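Local coordinates for protein ribosome biogenesis Nep1 RNA methyltransferase (Archaeoglobus fulgidus, PDB 3O7B) that probably methylates N1 of a specific pseudouridine in 16S rRNA during ribosome biogenesis, using S-adenosylmethionine as methyl donor and working as a homodimer, at residues L95-E106 with W118-R127. Numbering follows the deposited sequence.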
ATOM      1  N   LEU A  95      -2.958   0.519  -6.028  1.00 12.21           N
ATOM      2  CA  LEU A  95      -3.016  -0.936  -5.810  1.00 12.41           C
ATOM      3  C   LEU A  95      -4.311  -1.329  -5.134  1.00 12.35           C
ATOM      4  O   LEU A  95      -5.013  -2.230  -5.576  1.00 13.06           O
ATOM      5  CB  LEU A  95      -1.828  -1.428  -4.984  1.00 11.98           C
ATOM      6  CG  LEU A  95      -0.460  -1.449  -5.650  1.00 13.16           C
ATOM      7  CD1 LEU A  95       0.570  -2.026  -4.667  1.00 14.32           C
ATOM      8  CD2 LEU A  95      -0.474  -2.227  -6.960  1.00 16.43           C
ATOM      9  N   LEU A  96      -4.654  -0.639  -4.051  1.00 11.54           N
ATOM     10  CA  LEU A  96      -5.858  -0.975  -3.321  1.00 12.27           C
ATOM     11  C   LEU A  96      -7.102  -0.797  -4.184  1.00 11.96           C
ATOM     12  O   LEU A  96      -7.968  -1.660  -4.239  1.00 12.81           O
ATOM     13  CB  LEU A  96      -5.973  -0.138  -2.054  1.00 12.64           C
ATOM     14  CG  LEU A  96      -7.283  -0.280  -1.288  1.00 13.26           C
ATOM     15  CD1 LEU A  96      -7.586  -1.769  -0.956  1.00 13.93           C
ATOM     16  CD2 LEU A  96      -7.204   0.533  -0.040  1.00 14.14           C
ATOM     17  N   LEU A  97      -7.205   0.366  -4.822  1.00 12.93           N
ATOM     18  CA  LEU A  97      -8.383   0.650  -5.614  1.00 12.60           C
ATOM     19  C   LEU A  97      -8.590  -0.389  -6.724  1.00 12.34           C
ATOM     20  O   LEU A  97      -9.698  -0.905  -6.908  1.00 12.98           O
ATOM     21  CB  LEU A  97      -8.250   2.060  -6.215  1.00 13.51           C
ATOM     22  CG  LEU A  97      -9.501   2.500  -6.966  1.00 15.67           C
ATOM     23  CD1 LEU A  97     -10.714   2.658  -6.029  1.00 17.23           C
ATOM     24  CD2 LEU A  97      -9.225   3.801  -7.679  1.00 16.61           C
ATOM     25  N   LEU A  98      -7.521  -0.705  -7.448  1.00 12.22           N
ATOM     26  CA  LEU A  98      -7.649  -1.620  -8.572  1.00 12.64           C
ATOM     27  C   LEU A  98      -7.894  -3.069  -8.129  1.00 13.34           C
ATOM     28  O   LEU A  98      -8.376  -3.882  -8.930  1.00 14.82           O
ATOM     29  CB  LEU A  98      -6.457  -1.495  -9.504  1.00 12.72           C
ATOM     30  CG  LEU A  98      -6.341  -0.139 -10.229  1.00 15.49           C
ATOM     31  CD1 LEU A  98      -4.931   0.023 -10.781  1.00 17.28           C
ATOM     32  CD2 LEU A  98      -7.346  -0.071 -11.339  1.00 17.44           C
ATOM     33  N   ASP A  99      -7.588  -3.365  -6.864  1.00 13.72           N
ATOM     34  CA  ASP A  99      -7.886  -4.691  -6.273  1.00 14.83           C
ATOM     35  C   ASP A  99      -9.383  -4.902  -6.011  1.00 15.65           C
ATOM     36  O   ASP A  99      -9.820  -6.021  -5.725  1.00 16.74           O
ATOM     37  CB  ASP A  99      -7.146  -4.861  -4.933  1.00 14.93           C
ATOM     38  CG  ASP A  99      -5.636  -5.120  -5.084  1.00 16.24           C
ATOM     39  OD1 ASP A  99      -5.123  -5.405  -6.199  1.00 17.52           O
ATOM     40  OD2 ASP A  99      -4.933  -5.038  -4.032  1.00 17.34           O
ATOM     41  N   SER A 100     -10.175  -3.835  -6.051  1.00 15.60           N
ATOM     42  CA  SER A 100     -11.623  -3.934  -5.828  1.00 17.38           C
ATOM     43  C   SER A 100     -12.264  -4.890  -6.836  1.00 17.87           C
ATOM     44  O   SER A 100     -11.919  -4.872  -8.020  1.00 18.01           O
ATOM     45  CB  SER A 100     -12.293  -2.558  -5.964  1.00 17.88           C
ATOM     46  OG  SER A 100     -13.712  -2.692  -5.900  1.00 19.58           O
ATOM     47  N   PRO A 101     -13.228  -5.711  -6.376  1.00 19.18           N
ATOM     48  CA  PRO A 101     -13.943  -6.539  -7.352  1.00 20.14           C
ATOM     49  C   PRO A 101     -14.986  -5.761  -8.178  1.00 21.10           C
ATOM     50  O   PRO A 101     -15.528  -6.289  -9.146  1.00 22.10           O
ATOM     51  CB  PRO A 101     -14.628  -7.588  -6.476  1.00 20.81           C
ATOM     52  CG  PRO A 101     -14.903  -6.883  -5.229  1.00 20.71           C
ATOM     53  CD  PRO A 101     -13.697  -5.964  -5.004  1.00 19.58           C
ATOM     54  N   LEU A 102     -15.249  -4.517  -7.797  1.00 21.11           N
ATOM     55  CA  LEU A 102     -16.238  -3.703  -8.496  1.00 22.44           C
ATOM     56  C   LEU A 102     -15.573  -3.025  -9.687  1.00 23.06           C
ATOM     57  O   LEU A 102     -14.552  -2.351  -9.533  1.00 23.32           O
ATOM     58  CB  LEU A 102     -16.829  -2.688  -7.524  1.00 22.25           C
ATOM     59  CG  LEU A 102     -17.999  -1.798  -7.925  1.00 23.34           C
ATOM     60  CD1 LEU A 102     -19.117  -2.572  -8.619  1.00 23.25           C
ATOM     61  CD2 LEU A 102     -18.530  -1.112  -6.686  1.00 23.56           C
ATOM     62  N   ARG A 103     -16.151  -3.207 -10.871  1.00 24.51           N
ATOM     63  CA  ARG A 103     -15.514  -2.780 -12.116  1.00 26.05           C
ATOM     64  C   ARG A 103     -16.253  -1.625 -12.818  1.00 26.14           C
ATOM     65  O   ARG A 103     -15.982  -1.344 -13.983  1.00 28.13           O
ATOM     66  CB  ARG A 103     -15.333  -3.992 -13.063  1.00 26.78           C
ATOM     67  CG  ARG A 103     -14.622  -5.195 -12.433  1.00 28.46           C
ATOM     68  CD  ARG A 103     -13.114  -5.142 -12.640  1.00 32.40           C
ATOM     69  NE  ARG A 103     -12.385  -5.448 -11.416  1.00 33.94           N
ATOM     70  CZ  ARG A 103     -11.102  -5.802 -11.352  1.00 34.52           C
ATOM     71  NH1 ARG A 103     -10.555  -6.040 -10.169  1.00 34.02           N
ATOM     72  NH2 ARG A 103     -10.365  -5.927 -12.456  1.00 34.04           N
ATOM     73  N   ASP A 104     -17.137  -0.931 -12.094  1.00 25.56           N
ATOM     74  CA  ASP A 104     -18.031   0.111 -12.651  1.00 25.00           C
ATOM     75  C   ASP A 104     -17.461   1.525 -12.558  1.00 24.00           C
ATOM     76  O   ASP A 104     -18.207   2.525 -12.513  1.00 24.93           O
ATOM     77  CB  ASP A 104     -19.395   0.084 -11.936  1.00 25.47           C
ATOM     78  CG  ASP A 104     -19.357   0.737 -10.552  1.00 27.38           C
ATOM     79  OD1 ASP A 104     -18.286   0.710  -9.912  1.00 27.95           O
ATOM     80  OD2 ASP A 104     -20.395   1.294 -10.115  1.00 29.05           O
ATOM     81  N   PHE A 105     -16.144   1.613 -12.481  1.00 20.88           N
ATOM     82  CA  PHE A 105     -15.511   2.915 -12.441  1.00 19.16           C
ATOM     83  C   PHE A 105     -14.241   2.981 -13.269  1.00 18.32           C
ATOM     84  O   PHE A 105     -13.576   1.972 -13.543  1.00 17.64           O
ATOM     85  CB  PHE A 105     -15.269   3.381 -10.994  1.00 18.52           C
ATOM     86  CG  PHE A 105     -14.342   2.485 -10.190  1.00 18.33           C
ATOM     87  CD1 PHE A 105     -12.965   2.666 -10.239  1.00 18.31           C
ATOM     88  CD2 PHE A 105     -14.867   1.514  -9.337  1.00 19.02           C
ATOM     89  CE1 PHE A 105     -12.116   1.861  -9.471  1.00 18.82           C
ATOM     90  CE2 PHE A 105     -14.031   0.710  -8.559  1.00 19.13           C
ATOM     91  CZ  PHE A 105     -12.657   0.874  -8.637  1.00 18.65           C
ATOM     92  N   GLU A 106     -13.935   4.190 -13.699  1.00 16.63           N
ATOM     93  CA  GLU A 106     -12.672   4.521 -14.333  1.00 16.92           C
ATOM     94  C   GLU A 106     -11.711   5.082 -13.292  1.00 14.82           C
ATOM     95  O   GLU A 106     -12.143   5.517 -12.220  1.00 14.16           O
ATOM     96  CB  GLU A 106     -12.854   5.571 -15.434  1.00 17.12           C
ATOM     97  CG  GLU A 106     -13.574   5.126 -16.692  1.00 21.09           C
ATOM     98  CD  GLU A 106     -13.443   6.182 -17.796  1.00 21.52           C
ATOM     99  OE1 GLU A 106     -14.025   7.298 -17.673  1.00 24.15           O
ATOM    100  OE2 GLU A 106     -12.733   5.916 -18.789  1.00 26.37           O
ATOM    101  N   TRP A 118      -4.693   8.188 -17.609  1.00 13.98           N
ATOM    102  CA  TRP A 118      -5.799   7.264 -17.520  1.00 14.43           C
ATOM    103  C   TRP A 118      -5.228   5.860 -17.266  1.00 14.25           C
ATOM    104  O   TRP A 118      -4.267   5.462 -17.941  1.00 13.94           O
ATOM    105  CB  TRP A 118      -6.600   7.291 -18.833  1.00 15.54           C
ATOM    106  CG  TRP A 118      -7.684   6.264 -18.908  1.00 17.57           C
ATOM    107  CD1 TRP A 118      -8.899   6.316 -18.303  1.00 21.02           C
ATOM    108  CD2 TRP A 118      -7.659   5.034 -19.652  1.00 17.53           C
ATOM    109  NE1 TRP A 118      -9.630   5.192 -18.601  1.00 21.80           N
ATOM    110  CE2 TRP A 118      -8.892   4.390 -19.433  1.00 18.68           C
ATOM    111  CE3 TRP A 118      -6.708   4.413 -20.471  1.00 20.03           C
ATOM    112  CZ2 TRP A 118      -9.219   3.157 -20.015  1.00 18.80           C
ATOM    113  CZ3 TRP A 118      -7.026   3.167 -21.036  1.00 20.20           C
ATOM    114  CH2 TRP A 118      -8.273   2.565 -20.809  1.00 19.61           C
ATOM    115  N   VAL A 119      -5.811   5.150 -16.302  1.00 13.38           N
ATOM    116  CA  VAL A 119      -5.425   3.776 -15.972  1.00 13.42           C
ATOM    117  C   VAL A 119      -6.607   2.863 -16.259  1.00 13.75           C
ATOM    118  O   VAL A 119      -7.640   2.967 -15.612  1.00 15.24           O
ATOM    119  CB  VAL A 119      -4.977   3.639 -14.478  1.00 14.09           C
ATOM    120  CG1 VAL A 119      -4.482   2.224 -14.203  1.00 13.49           C
ATOM    121  CG2 VAL A 119      -3.877   4.642 -14.137  1.00 14.22           C
ATOM    122  N   ASN A 120      -6.465   1.977 -17.255  1.00 13.90           N
ATOM    123  CA  ASN A 120      -7.478   0.989 -17.556  1.00 14.57           C
ATOM    124  C   ASN A 120      -7.841   0.224 -16.291  1.00 15.20           C
ATOM    125  O   ASN A 120      -6.968  -0.195 -15.535  1.00 15.05           O
ATOM    126  CB  ASN A 120      -6.898   0.044 -18.621  1.00 14.86           C
ATOM    127  CG  ASN A 120      -7.915  -0.932 -19.205  1.00 15.70           C
ATOM    128  OD1 ASN A 120      -8.794  -1.448 -18.525  1.00 17.75           O
ATOM    129  ND2 ASN A 120      -7.747  -1.219 -20.503  1.00 17.76           N
ATOM    130  N   ARG A 121      -9.137   0.062 -16.060  1.00 16.27           N
ATOM    131  CA  ARG A 121      -9.625  -0.599 -14.874  1.00 17.57           C
ATOM    132  C   ARG A 121      -9.044  -2.002 -14.746  1.00 17.72           C
ATOM    133  O   ARG A 121      -8.894  -2.505 -13.637  1.00 19.45           O
ATOM    134  CB  ARG A 121     -11.170  -0.587 -14.855  1.00 17.82           C
ATOM    135  CG  ARG A 121     -11.810  -1.225 -13.630  1.00 18.54           C
ATOM    136  CD  ARG A 121     -11.439  -0.490 -12.340  1.00 20.07           C
ATOM    137  NE  ARG A 121     -11.923  -1.176 -11.147  1.00 20.04           N
ATOM    138  CZ  ARG A 121     -11.265  -2.160 -10.533  1.00 21.06           C
ATOM    139  NH1 ARG A 121     -10.083  -2.587 -11.002  1.00 19.21           N
ATOM    140  NH2 ARG A 121     -11.785  -2.699  -9.439  1.00 22.47           N
ATOM    141  N   GLU A 122      -8.692  -2.616 -15.872  1.00 18.64           N
ATOM    142  CA  GLU A 122      -8.177  -3.981 -15.859  1.00 19.76           C
ATOM    143  C   GLU A 122      -6.648  -4.104 -15.701  1.00 19.05           C
ATOM    144  O   GLU A 122      -6.096  -5.205 -15.651  1.00 19.82           O
ATOM    145  CB  GLU A 122      -8.735  -4.764 -17.056  1.00 20.92           C
ATOM    146  CG  GLU A 122     -10.286  -4.888 -17.044  1.00 25.58           C
ATOM    147  CD  GLU A 122     -10.861  -5.506 -15.763  1.00 29.65           C
ATOM    148  OE1 GLU A 122     -10.293  -6.493 -15.243  1.00 31.96           O
ATOM    149  OE2 GLU A 122     -11.903  -5.015 -15.274  1.00 32.75           O
ATOM    150  N   THR A 123      -5.960  -2.975 -15.563  1.00 17.33           N
ATOM    151  CA  THR A 123      -4.506  -2.974 -15.413  1.00 17.34           C
ATOM    152  C   THR A 123      -4.066  -3.596 -14.081  1.00 17.40           C
ATOM    153  O   THR A 123      -4.608  -3.263 -13.020  1.00 17.34           O
ATOM    154  CB  THR A 123      -3.959  -1.524 -15.504  1.00 17.18           C
ATOM    155  OG1 THR A 123      -4.272  -1.010 -16.797  1.00 18.10           O
ATOM    156  CG2 THR A 123      -2.454  -1.471 -15.310  1.00 17.85           C
ATOM    157  N   ARG A 124      -3.086  -4.506 -14.135  1.00 17.56           N
ATOM    158  CA  ARG A 124      -2.439  -5.037 -12.939  1.00 17.95           C
ATOM    159  C   ARG A 124      -1.132  -4.300 -12.763  1.00 17.37           C
ATOM    160  O   ARG A 124      -0.166  -4.550 -13.493  1.00 19.20           O
ATOM    161  CB  ARG A 124      -2.141  -6.539 -13.078  1.00 18.33           C
ATOM    162  CG  ARG A 124      -3.339  -7.465 -13.197  1.00 21.04           C
ATOM    163  CD  ARG A 124      -2.873  -8.949 -13.083  1.00 20.73           C
ATOM    164  NE  ARG A 124      -1.614  -9.207 -13.791  1.00 24.59           N
ATOM    165  CZ  ARG A 124      -1.518  -9.630 -15.057  1.00 22.58           C
ATOM    166  NH1 ARG A 124      -2.616  -9.872 -15.757  1.00 24.19           N
ATOM    167  NH2 ARG A 124      -0.316  -9.812 -15.612  1.00 24.51           N
ATOM    168  N   LEU A 125      -1.082  -3.378 -11.814  1.00 15.65           N
ATOM    169  CA  LEU A 125       0.137  -2.613 -11.595  1.00 15.88           C
ATOM    170  C   LEU A 125       1.130  -3.450 -10.809  1.00 15.57           C
ATOM    171  O   LEU A 125       0.699  -4.284 -10.003  1.00 16.12           O
ATOM    172  CB  LEU A 125      -0.155  -1.323 -10.813  1.00 16.60           C
ATOM    173  CG  LEU A 125      -0.920  -0.265 -11.601  1.00 17.82           C
ATOM    174  CD1 LEU A 125      -1.402   0.793 -10.620  1.00 18.60           C
ATOM    175  CD2 LEU A 125      -0.112   0.354 -12.735  1.00 19.37           C
ATOM    176  N   PRO A 126       2.439  -3.200 -10.999  1.00 15.24           N
ATOM    177  CA  PRO A 126       3.434  -3.903 -10.166  1.00 15.58           C
ATOM    178  C   PRO A 126       3.209  -3.580  -8.693  1.00 15.36           C
ATOM    179  O   PRO A 126       3.052  -2.415  -8.307  1.00 15.06           O
ATOM    180  CB  PRO A 126       4.771  -3.323 -10.633  1.00 16.72           C
ATOM    181  CG  PRO A 126       4.495  -2.731 -11.988  1.00 17.35           C
ATOM    182  CD  PRO A 126       3.076  -2.277 -11.961  1.00 15.87           C
ATOM    183  N   ARG A 127       3.216  -4.619  -7.871  1.00 14.84           N
ATOM    184  CA  ARG A 127       3.042  -4.465  -6.434  1.00 14.61           C
ATOM    185  C   ARG A 127       4.331  -4.041  -5.742  1.00 13.92           C
ATOM    186  O   ARG A 127       4.289  -3.408  -4.683  1.00 14.87           O
ATOM    187  CB  ARG A 127       2.441  -5.738  -5.841  1.00 16.08           C
ATOM    188  CG  ARG A 127       1.134  -6.065  -6.578  1.00 17.75           C
ATOM    189  CD  ARG A 127       0.319  -7.044  -5.845  1.00 20.01           C
ATOM    190  NE  ARG A 127      -0.406  -6.459  -4.723  1.00 18.54           N
ATOM    191  CZ  ARG A 127      -1.623  -5.921  -4.796  1.00 17.11           C
ATOM    192  NH1 ARG A 127      -2.245  -5.787  -5.967  1.00 17.72           N
ATOM    193  NH2 ARG A 127      -2.202  -5.497  -3.694  1.00 17.32           N
TER
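Where the chain passes from helix 87-98 to strand 105-111, the buried guanidinium of R121 fills the bend, reaching across from the type I turn N120-T123. NH1 donates to L98 O (3.0 Å), and NH2 is shared between S100 O (2.6 Å) and L102 O (2.8 Å), both met from above their carbonyl planes. Arginine suits this place because its flat, many-donor end can serve several backbone carbonyls at once. With CG anti to the backbone N (chi1 -178°) and a bend at chi2, its CD makes a CH-pi contact over the F105 ring face, and NE lies above the same ring toward its rim. R103 NE lies over a face of the R121 guanidinium; these like charges are probably eased by E122, whose OE1 forms a salt bridge with R103 NH2 (2.8 Å), and by S100 O, which R103 NH1 reaches from the face opposite R121 NH2. A leucine in place of R121 would probably leave L98 O and L102 O without these donors and S100 O with R103 alone, the loop less firmly held. Strands 105-111 and 116-119 form a hairpin within the mixed sheet of this SPOUT-class methyltransferase, and the chain leaving it runs back along the helix. There leucine's two methyls let L98 meet L125 CD1 with CD1 (3.6 Å) while CD2 lies against R121; L95 packs against the backbone of 125-127. Beyond, aspartate's paired oxygens match R127 in an end-on, nearly coplanar salt bridge, NH1 to D99 OD1 (2.9 Å) and NH2 to OD2 (2.8 Å); D99 OD2 is also hydrogen-bonded to T223 OG1 of the second subunit.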